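Local coordinates for concanavalin A-like lectin protein kinase family protein (Theobroma cacao, PDB 6CTH) that probably transfers phosphate from ATP to protein substrates, its kinase domain here holding a sulfonamide oxindole inhibitor and a magnesium ion, at residues A[13-18]-A[32-36]; A[61-66]-A[159-165]; A[94-100]-A[144-150]; A[242-246]-A[259-264]. All coordinates share one frame; numbering follows the deposited sequence.

Overall arrangement
Interactions 2 and 3 lie at the active site between the two lobes of the kinase domain. Interaction 2 ties helix 54-66 (αC) to the DFG stretch, and interaction 3 joins the hinge and its continuation to the catalytic loop beneath the inhibitor. Their centres are 19 Å apart, yet they touch where Asn-146 ND2 lies 3.0 Å from Asp-159 OD2, beside the magnesium ion. Along the chain, interaction 3 is nested within the loop that interaction 2 closes. Interaction 1, fastening an N-terminal helix to the sheet, lies at the edge of the site, nearest atoms about 8 Å from interaction 3. Remote from it, interaction 4 packs the 242-246 connection on helix 256-269 of the C-terminal lobe, its centre 42 Å from that of interaction 1.

Interaction 1 (A[13-18]-A[32-36]); sequences VTSNFN and YRGFL
Val-13 and Phe-35 supply the polar link between a helix end and a strand: Phe-35 N donates to Val-13 O at 3.0 Å and 164°. The same oxygen is met by Gly-34 CA at 3.3 Å in a CA-H...O contact. The backbones are nearest at Thr-14 and Gly-34, CA atoms 4.5 Å apart, with no side chain on Gly-34 to intervene.

Aliphatic contacts flank this bond. Val-13 CG1 rests 3.9 Å from Leu-36 CD2, side chains meeting at a slant, while Thr-14 CG2 lies against Tyr-32 CB, its side chain running nearly perpendicular to the tyrosine. The strand, 29-36, belongs to the N-terminal lobe sheet of the kinase fold and follows the glycine-rich turn; helix 7-14 comes before strand 22-25 and ends against strand 29-36. The helix closes in a Schellman motif with Ser-15 at positive phi. Thr-14 OG1 lies 3.4 Å above the centre of the Phe-17 ring and forms an ST motif, accepting from Phe-17 N while also hydrogen-bonded to Leu-10 O.

Aromatic contacts occupy the other end. Phe-17 and Tyr-32 form a T-shaped pair, the phenylalanine presenting its edge to the tyrosine face with planes at 75° and centroids 5.4 Å apart. Phe-17 CB adds a CH-pi contact almost straight above the centre of the same ring. With CG of Phe-17 anti to its own carbonyl carbon (chi1 -55°), CD1 comes within 3.7 Å of Tyr-32 CD1. Asn-18 O lies at the tyrosine edge, and a water joins Tyr-32 OH, 2.7 Å away, to Phe-17 O.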
# COMPACT_ATOMS: atom_id res chain seq x y z
N VAL A 13 10.58 -3.00 -26.53
CA VAL A 13 10.48 -4.10 -25.57
C VAL A 13 9.06 -4.37 -25.13
O VAL A 13 8.78 -5.49 -24.72
CB VAL A 13 11.41 -3.93 -24.35
CG1 VAL A 13 12.84 -3.90 -24.83
CG2 VAL A 13 11.00 -2.73 -23.53
N THR A 14 8.17 -3.38 -25.24
CA THR A 14 6.72 -3.59 -24.96
C THR A 14 5.82 -3.90 -26.19
O THR A 14 4.59 -4.01 -26.05
CB THR A 14 6.11 -2.35 -24.30
OG1 THR A 14 6.18 -1.22 -25.18
CG2 THR A 14 6.81 -2.07 -22.98
N SER A 15 6.44 -4.03 -27.36
CA SER A 15 5.71 -4.22 -28.62
C SER A 15 4.71 -3.09 -28.85
O SER A 15 3.54 -3.34 -29.11
CB SER A 15 4.99 -5.57 -28.66
OG SER A 15 5.92 -6.62 -28.76
N ASN A 16 5.21 -1.85 -28.77
CA ASN A 16 4.43 -0.64 -28.90
C ASN A 16 3.27 -0.66 -27.92
O ASN A 16 2.12 -0.43 -28.28
CB ASN A 16 3.94 -0.44 -30.36
CG ASN A 16 5.06 -0.08 -31.29
OD1 ASN A 16 6.11 0.45 -30.87
ND2 ASN A 16 4.89 -0.39 -32.61
N PHE A 17 3.60 -0.98 -26.67
CA PHE A 17 2.61 -1.02 -25.59
C PHE A 17 1.35 -1.79 -25.96
O PHE A 17 0.22 -1.31 -25.79
CB PHE A 17 2.31 0.41 -25.16
CG PHE A 17 3.54 1.17 -24.78
CD1 PHE A 17 4.10 1.00 -23.53
CD2 PHE A 17 4.16 2.01 -25.71
CE1 PHE A 17 5.27 1.67 -23.19
CE2 PHE A 17 5.32 2.69 -25.39
CZ PHE A 17 5.88 2.52 -24.12
N ASN A 18 1.57 -2.99 -26.48
CA ASN A 18 0.50 -3.85 -27.00
C ASN A 18 -0.37 -4.23 -25.82
O ASN A 18 0.12 -4.52 -24.69
CB ASN A 18 1.07 -5.11 -27.64
CG ASN A 18 0.04 -5.90 -28.43
OD1 ASN A 18 -0.82 -6.55 -27.83
ND2 ASN A 18 0.14 -5.87 -29.77
N TYR A 32 3.03 -2.06 -18.40
CA TYR A 32 3.25 -3.09 -19.43
C TYR A 32 4.46 -3.93 -19.13
O TYR A 32 5.46 -3.39 -18.64
CB TYR A 32 3.43 -2.43 -20.79
CG TYR A 32 2.19 -1.70 -21.26
CD1 TYR A 32 1.93 -0.41 -20.82
CD2 TYR A 32 1.28 -2.29 -22.14
CE1 TYR A 32 0.79 0.28 -21.21
CE2 TYR A 32 0.13 -1.63 -22.51
CZ TYR A 32 -0.09 -0.33 -22.07
OH TYR A 32 -1.20 0.37 -22.44
N ARG A 33 4.41 -5.21 -19.48
CA ARG A 33 5.54 -6.09 -19.33
C ARG A 33 6.42 -5.84 -20.56
O ARG A 33 5.93 -5.79 -21.68
CB ARG A 33 5.08 -7.55 -19.31
CG ARG A 33 6.13 -8.54 -18.87
CD ARG A 33 5.62 -9.97 -18.99
NE ARG A 33 6.01 -10.58 -20.26
CZ ARG A 33 5.19 -10.75 -21.29
NH1 ARG A 33 5.65 -11.32 -22.40
NH2 ARG A 33 3.92 -10.37 -21.22
N GLY A 34 7.72 -5.66 -20.33
CA GLY A 34 8.69 -5.40 -21.40
C GLY A 34 9.67 -6.55 -21.35
O GLY A 34 9.98 -7.00 -20.27
N PHE A 35 10.12 -7.03 -22.51
CA PHE A 35 11.03 -8.18 -22.63
C PHE A 35 12.34 -7.67 -23.18
O PHE A 35 12.37 -7.05 -24.24
CB PHE A 35 10.42 -9.27 -23.53
CG PHE A 35 11.32 -10.47 -23.77
CD1 PHE A 35 12.11 -11.02 -22.74
CD2 PHE A 35 11.34 -11.09 -25.03
CE1 PHE A 35 12.91 -12.13 -22.99
CE2 PHE A 35 12.13 -12.21 -25.26
CZ PHE A 35 12.92 -12.73 -24.24
N LEU A 36 13.42 -7.91 -22.41
CA LEU A 36 14.79 -7.54 -22.80
C LEU A 36 15.45 -8.77 -23.43
O LEU A 36 15.74 -9.76 -22.72
CB LEU A 36 15.60 -7.06 -21.58
CG LEU A 36 15.08 -5.86 -20.77
CD1 LEU A 36 16.05 -5.54 -19.62
CD2 LEU A 36 14.91 -4.63 -21.64
O HOH W 1 -2.53 -1.04 -24.31

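Interaction 2 (A[61-66]-A[159-165]); sequences SEVKII and DFGLARL. With MG (magnesium ion), chain C.
The Phe-160 ring carries Glu-62 OE1 at its edge, while Ile-65 and Ile-66 reach it obliquely, Ile-66 CD1 lying 3.8 Å from Phe-160 CD2. The Arg-164 guanidinium has Gly-161 O at its edge and donates from NH1, almost in its own plane, to Ala-163 O.

This is the DFG motif, residues 159-161, packed under helix 54-66, the αC helix of the kinase fold. Glu-62 turns at chi2 (102°) to bring OE1 within 2.7 Å of Phe-160 N, which meets it on the syn side but tilted out of the carboxylate plane; OE2 is hydrogen-bonded to Tyr-91 OH and, through a water, to Asp-159 N. Ser-61 OG donates to Phe-160 O at 2.9 Å, in the carbonyl plane, so this oxygen takes two donors, one from the helix and one, Ala-163 N, from the turn itself. The Asp-159 carboxylate serves the metal: OD2 binds the magnesium ion at 2.1 Å, alongside four waters and Asp-141. Metal-bound aspartate and phenylalanine under αC resemble the DFG-in state.

Ile-65 CD1 meets Leu-165 CG at 3.6 Å. Both residues lie on Val-137 of strand 136-138, and Leu-89 of strand 86-92 touches Glu-62.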
# COMPACT_ATOMS: atom_id res chain seq x y z
N SER A 61 6.72 13.97 -9.11
CA SER A 61 6.75 13.53 -7.74
C SER A 61 7.39 12.14 -7.62
O SER A 61 8.24 11.93 -6.74
CB SER A 61 5.34 13.54 -7.11
OG SER A 61 5.40 12.94 -5.82
N GLU A 62 6.99 11.19 -8.45
CA GLU A 62 7.55 9.85 -8.34
C GLU A 62 9.06 9.89 -8.53
O GLU A 62 9.80 9.35 -7.69
CB GLU A 62 6.89 8.86 -9.28
CG GLU A 62 7.55 7.47 -9.40
CD GLU A 62 6.87 6.35 -8.62
OE1 GLU A 62 5.85 6.56 -7.97
OE2 GLU A 62 7.34 5.19 -8.72
N VAL A 63 9.54 10.53 -9.61
CA VAL A 63 11.00 10.54 -9.86
C VAL A 63 11.78 11.19 -8.73
O VAL A 63 12.86 10.67 -8.31
CB VAL A 63 11.36 11.22 -11.19
CG1 VAL A 63 12.87 11.37 -11.35
CG2 VAL A 63 10.81 10.38 -12.30
N LYS A 64 11.26 12.32 -8.25
CA LYS A 64 11.91 13.11 -7.20
C LYS A 64 12.06 12.29 -5.93
O LYS A 64 13.15 12.24 -5.34
CB LYS A 64 11.08 14.35 -6.89
CG LYS A 64 11.76 15.30 -5.89
CD LYS A 64 10.75 16.24 -5.27
CE LYS A 64 11.45 17.20 -4.33
NZ LYS A 64 10.51 18.21 -3.81
N ILE A 65 10.95 11.68 -5.51
CA ILE A 65 10.89 11.01 -4.24
C ILE A 65 11.61 9.65 -4.32
O ILE A 65 12.40 9.29 -3.45
CB ILE A 65 9.43 10.81 -3.80
CG1 ILE A 65 8.66 12.14 -3.65
CG2 ILE A 65 9.35 10.01 -2.50
CD1 ILE A 65 9.28 13.07 -2.65
N ILE A 66 11.26 8.84 -5.31
CA ILE A 66 11.75 7.45 -5.35
C ILE A 66 13.28 7.37 -5.50
O ILE A 66 13.91 6.41 -4.99
CB ILE A 66 10.97 6.60 -6.37
CG1 ILE A 66 11.05 5.12 -6.01
CG2 ILE A 66 11.50 6.84 -7.79
CD1 ILE A 66 10.21 4.23 -6.91
N ASP A 159 4.35 3.34 -5.51
CA ASP A 159 3.52 4.48 -5.91
C ASP A 159 3.74 5.72 -5.07
O ASP A 159 3.00 5.98 -4.10
CB ASP A 159 1.99 4.14 -5.83
CG ASP A 159 1.09 5.28 -6.31
OD1 ASP A 159 1.55 6.15 -7.07
OD2 ASP A 159 -0.08 5.28 -5.85
N PHE A 160 4.68 6.54 -5.51
CA PHE A 160 5.03 7.80 -4.87
C PHE A 160 4.47 9.02 -5.59
O PHE A 160 4.94 10.14 -5.39
CB PHE A 160 6.55 7.87 -4.67
CG PHE A 160 7.02 6.71 -3.86
CD1 PHE A 160 6.96 6.74 -2.52
CD2 PHE A 160 7.52 5.57 -4.51
CE1 PHE A 160 7.34 5.64 -1.74
CE2 PHE A 160 7.94 4.48 -3.74
CZ PHE A 160 7.78 4.50 -2.39
N GLY A 161 3.41 8.85 -6.36
CA GLY A 161 2.89 9.97 -7.15
C GLY A 161 2.25 11.09 -6.35
O GLY A 161 2.27 12.23 -6.80
N LEU A 162 1.74 10.76 -5.16
CA LEU A 162 1.20 11.73 -4.20
C LEU A 162 2.16 12.00 -3.02
O LEU A 162 1.83 12.79 -2.12
CB LEU A 162 -0.15 11.24 -3.66
CG LEU A 162 -1.31 11.26 -4.63
CD1 LEU A 162 -2.55 10.74 -3.94
CD2 LEU A 162 -1.49 12.69 -5.13
N ALA A 163 3.33 11.35 -3.01
CA ALA A 163 4.23 11.44 -1.86
C ALA A 163 4.88 12.81 -1.78
O ALA A 163 5.11 13.46 -2.81
CB ALA A 163 5.30 10.36 -1.96
N ARG A 164 5.16 13.26 -0.56
CA ARG A 164 5.77 14.55 -0.38
C ARG A 164 6.87 14.56 0.66
O ARG A 164 6.80 13.86 1.66
CB ARG A 164 4.71 15.57 0.03
CG ARG A 164 3.58 15.75 -0.96
CD ARG A 164 4.06 16.50 -2.20
NE ARG A 164 2.97 16.74 -3.13
CZ ARG A 164 2.63 15.92 -4.11
NH1 ARG A 164 3.28 14.79 -4.29
NH2 ARG A 164 1.62 16.23 -4.91
N LEU A 165 7.90 15.36 0.41
CA LEU A 165 8.96 15.58 1.40
C LEU A 165 8.57 16.63 2.40
O LEU A 165 7.97 17.63 2.03
CB LEU A 165 10.22 16.07 0.68
CG LEU A 165 10.94 15.03 -0.13
CD1 LEU A 165 12.03 15.69 -0.96
CD2 LEU A 165 11.59 13.96 0.74
MG MG C . -1.71 6.64 -6.05
O HOH W 2 6.16 2.73 -7.67
O HOH W 3 7.93 16.89 -2.28
O HOH W 4 -0.80 7.42 -7.90
O HOH W 5 -2.60 5.05 -6.93
O HOH W 6 -3.29 7.93 -6.46
O HOH W 7 -0.54 8.17 -5.20

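Interaction 3 (A[94-100]-A[144-150]); sequences MANGSLD and TSNIMLD. With FE7 (N-{(3Z)-2-oxo-3-[phenyl({4-[(piperidin-1-yl)methyl]phenyl}amino)methylidene]-2,3-dihydro-1H-indol-5-yl}ethanesulfonamide), chain B.
Met-94 and Met-148 meet beside the inhibitor, where the hinge of the kinase and the strand following the catalytic loop build the floor of the ATP site. Met-94 N donates to the oxindole oxygen O2 at 2.8 Å and 171°, while Met-148, folded back at chi2 and chi3, lays CE over the oxindole face, 3.3 Å from C9. Met-94 SD lies 3.6 Å from Met-148 CB. Glu-92 O adds a further hydrogen bond to the inhibitor. Ser-98 OG, 3.4 Å from inhibitor C15, donates to the syn lone pair of Asp-100 OD1 at 2.5 Å.

Backbone bonds hold the segments together. Ser-98 and Met-148 form a single bridge, flanked by Leu-149 N to Gly-97 O and Leu-99 N to Ile-147 O. Gly-97, closing a type I turn from Met-94, has positive phi.

Outside this, Leu-99 lies side by side with Ile-147, and both touch helices 112-132 and 196-212 of the C-terminal lobe. With Leu-99 CG opposite its backbone N (chi1 176°) and chi2 at 58°, CD2 meets Ile-147 and CD1 meets Leu-149. At the far end a water links Asn-96 N to Leu-149 O, and Asn-96 ND2 reaches Asp-150 O at 2.8 Å, arriving from above the carbonyl plane.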
# COMPACT_ATOMS: atom_id res chain seq x y z
N MET A 94 7.74 -8.13 -11.33
CA MET A 94 7.47 -8.92 -10.14
C MET A 94 6.28 -9.83 -10.43
O MET A 94 5.11 -9.38 -10.39
CB MET A 94 7.19 -7.99 -8.97
CG MET A 94 8.30 -6.98 -8.79
SD MET A 94 8.18 -5.90 -7.34
CE MET A 94 8.52 -7.02 -5.99
N ALA A 95 6.58 -11.10 -10.71
CA ALA A 95 5.59 -12.06 -11.22
C ALA A 95 4.40 -12.32 -10.29
O ALA A 95 3.32 -12.70 -10.73
CB ALA A 95 6.30 -13.38 -11.56
N ASN A 96 4.60 -12.13 -9.00
CA ASN A 96 3.47 -12.23 -8.05
C ASN A 96 2.54 -11.02 -8.01
O ASN A 96 1.50 -11.10 -7.38
CB ASN A 96 3.95 -12.59 -6.65
CG ASN A 96 4.35 -14.04 -6.52
OD1 ASN A 96 3.63 -14.94 -6.96
ND2 ASN A 96 5.51 -14.27 -5.95
N GLY A 97 2.87 -9.93 -8.67
CA GLY A 97 2.00 -8.77 -8.75
C GLY A 97 1.71 -8.07 -7.43
O GLY A 97 2.55 -8.11 -6.49
N SER A 98 0.54 -7.42 -7.36
CA SER A 98 0.20 -6.62 -6.21
C SER A 98 -0.61 -7.38 -5.19
O SER A 98 -1.29 -8.37 -5.49
CB SER A 98 -0.48 -5.30 -6.59
OG SER A 98 -1.55 -5.51 -7.49
N LEU A 99 -0.56 -6.92 -3.96
CA LEU A 99 -1.14 -7.66 -2.86
C LEU A 99 -2.67 -7.84 -2.97
O LEU A 99 -3.21 -8.90 -2.60
CB LEU A 99 -0.78 -6.98 -1.53
CG LEU A 99 -1.34 -7.48 -0.23
CD1 LEU A 99 -0.97 -8.93 -0.00
CD2 LEU A 99 -0.82 -6.62 0.93
N ASP A 100 -3.33 -6.81 -3.46
CA ASP A 100 -4.79 -6.84 -3.66
C ASP A 100 -5.24 -8.08 -4.49
O ASP A 100 -6.27 -8.66 -4.19
CB ASP A 100 -5.30 -5.52 -4.29
CG ASP A 100 -4.71 -5.25 -5.66
OD1 ASP A 100 -3.47 -5.43 -5.86
OD2 ASP A 100 -5.49 -4.87 -6.59
N THR A 144 -3.46 -1.71 -0.53
CA THR A 144 -2.89 -3.00 -0.98
C THR A 144 -2.55 -3.10 -2.47
O THR A 144 -1.59 -3.79 -2.82
CB THR A 144 -3.71 -4.23 -0.55
OG1 THR A 144 -4.89 -4.30 -1.31
CG2 THR A 144 -4.09 -4.21 0.89
N SER A 145 -3.20 -2.33 -3.35
CA SER A 145 -2.78 -2.28 -4.74
C SER A 145 -1.45 -1.58 -4.99
O SER A 145 -0.94 -1.62 -6.11
CB SER A 145 -3.84 -1.63 -5.65
OG SER A 145 -4.20 -0.34 -5.21
N ASN A 146 -0.94 -0.88 -3.98
CA ASN A 146 0.37 -0.28 -4.03
C ASN A 146 1.43 -1.10 -3.33
O ASN A 146 2.59 -0.61 -3.22
CB ASN A 146 0.35 1.13 -3.43
CG ASN A 146 -0.28 2.14 -4.38
OD1 ASN A 146 -0.30 1.95 -5.61
ND2 ASN A 146 -0.79 3.18 -3.83
N ILE A 147 1.11 -2.31 -2.92
CA ILE A 147 2.10 -3.22 -2.30
C ILE A 147 2.41 -4.37 -3.26
O ILE A 147 1.53 -5.17 -3.60
CB ILE A 147 1.60 -3.73 -0.94
CG1 ILE A 147 1.32 -2.53 -0.01
CG2 ILE A 147 2.59 -4.71 -0.32
CD1 ILE A 147 0.63 -2.89 1.29
N MET A 148 3.68 -4.45 -3.69
CA MET A 148 4.13 -5.49 -4.61
C MET A 148 4.71 -6.65 -3.85
O MET A 148 5.30 -6.46 -2.74
CB MET A 148 5.18 -4.92 -5.56
CG MET A 148 4.71 -3.78 -6.44
SD MET A 148 3.29 -4.28 -7.46
CE MET A 148 4.11 -5.53 -8.40
N LEU A 149 4.59 -7.84 -4.40
CA LEU A 149 5.09 -9.04 -3.78
C LEU A 149 6.21 -9.66 -4.61
O LEU A 149 6.05 -9.82 -5.84
CB LEU A 149 3.97 -10.04 -3.60
CG LEU A 149 2.87 -9.54 -2.66
CD1 LEU A 149 1.74 -10.57 -2.58
CD2 LEU A 149 3.42 -9.28 -1.24
N ASP A 150 7.34 -10.00 -3.96
CA ASP A 150 8.40 -10.71 -4.67
C ASP A 150 8.12 -12.20 -4.69
O ASP A 150 7.07 -12.65 -4.22
CB ASP A 150 9.80 -10.35 -4.13
CG ASP A 150 10.11 -10.93 -2.78
OD1 ASP A 150 9.37 -11.80 -2.24
OD2 ASP A 150 11.18 -10.51 -2.22
C4 FE7 B . 4.35 -3.21 -11.09
C14 FE7 B . -0.82 -3.37 -11.34
C5 FE7 B . 5.75 -3.05 -11.02
C6 FE7 B . 6.32 -1.85 -10.62
C11 FE7 B . 1.62 -4.66 -11.65
C7 FE7 B . 5.49 -0.80 -10.26
C8 FE7 B . 5.45 -5.18 -11.72
C9 FE7 B . 4.11 -4.57 -11.55
C10 FE7 B . 2.95 -5.28 -11.78
C12 FE7 B . 1.22 -3.67 -12.55
C13 FE7 B . 0.01 -3.03 -12.39
N1 FE7 B . 6.36 -4.23 -11.39
N2 FE7 B . 3.05 -6.59 -12.02
C3 FE7 B . 3.53 -2.15 -10.71
N3 FE7 B . -0.63 -11.14 -14.70
O2 FE7 B . 5.71 -6.32 -12.08
C2 FE7 B . 4.11 -0.96 -10.26
N FE7 B . 3.33 0.10 -9.71
S FE7 B . 1.73 0.22 -9.48
O FE7 B . 1.07 -0.73 -10.32
O1 FE7 B . 1.40 1.60 -9.58
C1 FE7 B . 1.69 -0.31 -7.80
C FE7 B . 2.82 0.38 -7.07
C16 FE7 B . 0.77 -4.99 -10.61
C15 FE7 B . -0.44 -4.35 -10.45
C17 FE7 B . 2.13 -7.61 -12.36
C22 FE7 B . 0.78 -7.34 -12.58
C21 FE7 B . -0.09 -8.37 -12.87
C20 FE7 B . 0.35 -9.68 -12.94
C19 FE7 B . 1.69 -9.94 -12.71
C18 FE7 B . 2.57 -8.92 -12.42
C23 FE7 B . -0.61 -10.81 -13.27
C28 FE7 B . -1.45 -12.33 -14.95
C27 FE7 B . -1.41 -12.74 -16.40
C26 FE7 B . -1.84 -11.60 -17.30
C25 FE7 B . -1.09 -10.33 -16.97
C24 FE7 B . -1.15 -10.03 -15.50
O HOH W 8 7.05 -11.40 -7.61

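Interaction 4 (A[242-246]-A[259-264]); sequences ILDIA and LECLVM
The contact is apolar, made by aliphatic groups of Ile-242, Ile-245 and Ala-246 with Leu-259, Val-263 and the CG of Glu-260, in the helical C-terminal lobe of the kinase fold. The first segment, with helical backbone angles in 242-245, lies in the connection between helix 229-238 and helix 256-269, and it packs against the latter, which contributes successive turns of one face.

Ile-242 is central. Its CG2 lies 4.2 Å from Leu-259 CG and also near Val-263 CG2, straddling one helical turn, while CD1 extends to Glu-260 CG at 4.0 Å, the two side chains crossing at about a right angle. CG1 stands anti to the carbonyl carbon (chi1 -71°), whereas CG2 is anti to the backbone N, so the two branches reach different parts of the helix. Three residues on, Ile-245 presents CG2 to Val-263 CG2 at 3.9 Å.

Other helices continue the hydrophobic cluster: Ile-245 touches Trp-232 and Val-263 touches Val-233, both of helix 229-238, and Leu-259 reaches Trp-112 of helix 112-132. Phe-254 also covers Leu-243, Ala-246 and Leu-259. Leu-259 CD2 sits between two partners of the loop, 4.3 Å from Leu-243 CD2 and 3.7 Å from Ala-246 CB.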
# COMPACT_ATOMS: atom_id res chain seq x y z
N ILE A 242 -13.13 -11.09 18.15
CA ILE A 242 -11.94 -10.94 17.28
C ILE A 242 -11.80 -12.12 16.32
O ILE A 242 -11.59 -11.93 15.12
CB ILE A 242 -10.69 -10.65 18.09
CG1 ILE A 242 -10.80 -9.22 18.63
CG2 ILE A 242 -9.44 -10.77 17.21
CD1 ILE A 242 -9.60 -8.73 19.40
N LEU A 243 -12.09 -13.32 16.77
CA LEU A 243 -11.94 -14.49 15.91
C LEU A 243 -12.79 -14.37 14.65
O LEU A 243 -12.38 -14.81 13.59
CB LEU A 243 -12.28 -15.78 16.65
CG LEU A 243 -11.31 -16.23 17.74
CD1 LEU A 243 -11.59 -17.68 18.09
CD2 LEU A 243 -9.87 -16.06 17.30
N ASP A 244 -13.99 -13.81 14.78
CA ASP A 244 -14.86 -13.60 13.60
C ASP A 244 -14.26 -12.71 12.49
O ASP A 244 -14.75 -12.73 11.36
CB ASP A 244 -16.20 -12.97 14.01
CG ASP A 244 -17.12 -13.93 14.73
OD1 ASP A 244 -17.62 -14.86 14.06
OD2 ASP A 244 -17.37 -13.74 15.94
N ILE A 245 -13.29 -11.89 12.85
CA ILE A 245 -12.62 -11.01 11.90
C ILE A 245 -11.79 -11.73 10.83
O ILE A 245 -11.72 -11.31 9.70
CB ILE A 245 -11.71 -10.02 12.63
CG1 ILE A 245 -12.51 -9.24 13.66
CG2 ILE A 245 -11.06 -9.07 11.64
CD1 ILE A 245 -13.63 -8.43 13.06
N ALA A 246 -11.15 -12.82 11.23
CA ALA A 246 -10.21 -13.54 10.39
C ALA A 246 -10.81 -13.99 9.08
O ALA A 246 -11.98 -14.40 9.01
CB ALA A 246 -9.63 -14.72 11.12
N LEU A 259 -3.34 -12.69 15.56
CA LEU A 259 -4.54 -12.11 14.96
C LEU A 259 -5.07 -11.01 15.84
O LEU A 259 -5.43 -9.95 15.34
CB LEU A 259 -5.65 -13.16 14.74
CG LEU A 259 -7.00 -12.59 14.31
CD1 LEU A 259 -6.96 -11.85 12.97
CD2 LEU A 259 -8.00 -13.74 14.25
N GLU A 260 -5.14 -11.26 17.15
CA GLU A 260 -5.57 -10.26 18.08
C GLU A 260 -4.71 -9.03 17.97
O GLU A 260 -5.19 -7.90 17.98
CB GLU A 260 -5.49 -10.80 19.53
CG GLU A 260 -5.95 -9.82 20.58
CD GLU A 260 -5.94 -10.44 21.98
OE1 GLU A 260 -4.87 -10.88 22.42
OE2 GLU A 260 -7.03 -10.54 22.55
N CYS A 261 -3.41 -9.27 17.90
CA CYS A 261 -2.46 -8.18 17.89
C CYS A 261 -2.63 -7.35 16.63
O CYS A 261 -2.66 -6.13 16.71
CB CYS A 261 -1.06 -8.73 17.95
SG CYS A 261 0.15 -7.42 18.15
N LEU A 262 -2.77 -8.02 15.51
CA LEU A 262 -2.99 -7.36 14.21
C LEU A 262 -4.24 -6.54 14.22
O LEU A 262 -4.23 -5.40 13.78
CB LEU A 262 -2.97 -8.35 13.05
CG LEU A 262 -3.07 -7.75 11.64
CD1 LEU A 262 -1.98 -6.73 11.38
CD2 LEU A 262 -2.98 -8.83 10.57
N VAL A 263 -5.35 -7.10 14.73
CA VAL A 263 -6.60 -6.36 14.77
C VAL A 263 -6.51 -5.15 15.67
O VAL A 263 -6.96 -4.09 15.30
CB VAL A 263 -7.78 -7.28 15.19
CG1 VAL A 263 -9.03 -6.49 15.52
CG2 VAL A 263 -8.10 -8.27 14.07
N MET A 264 -5.97 -5.31 16.88
CA MET A 264 -5.91 -4.17 17.79
C MET A 264 -4.96 -3.07 17.29
O MET A 264 -5.25 -1.89 17.44
CB MET A 264 -5.62 -4.61 19.26
CG MET A 264 -6.84 -5.26 19.96
SD MET A 264 -6.17 -5.99 21.46
CE MET A 264 -6.32 -4.56 22.52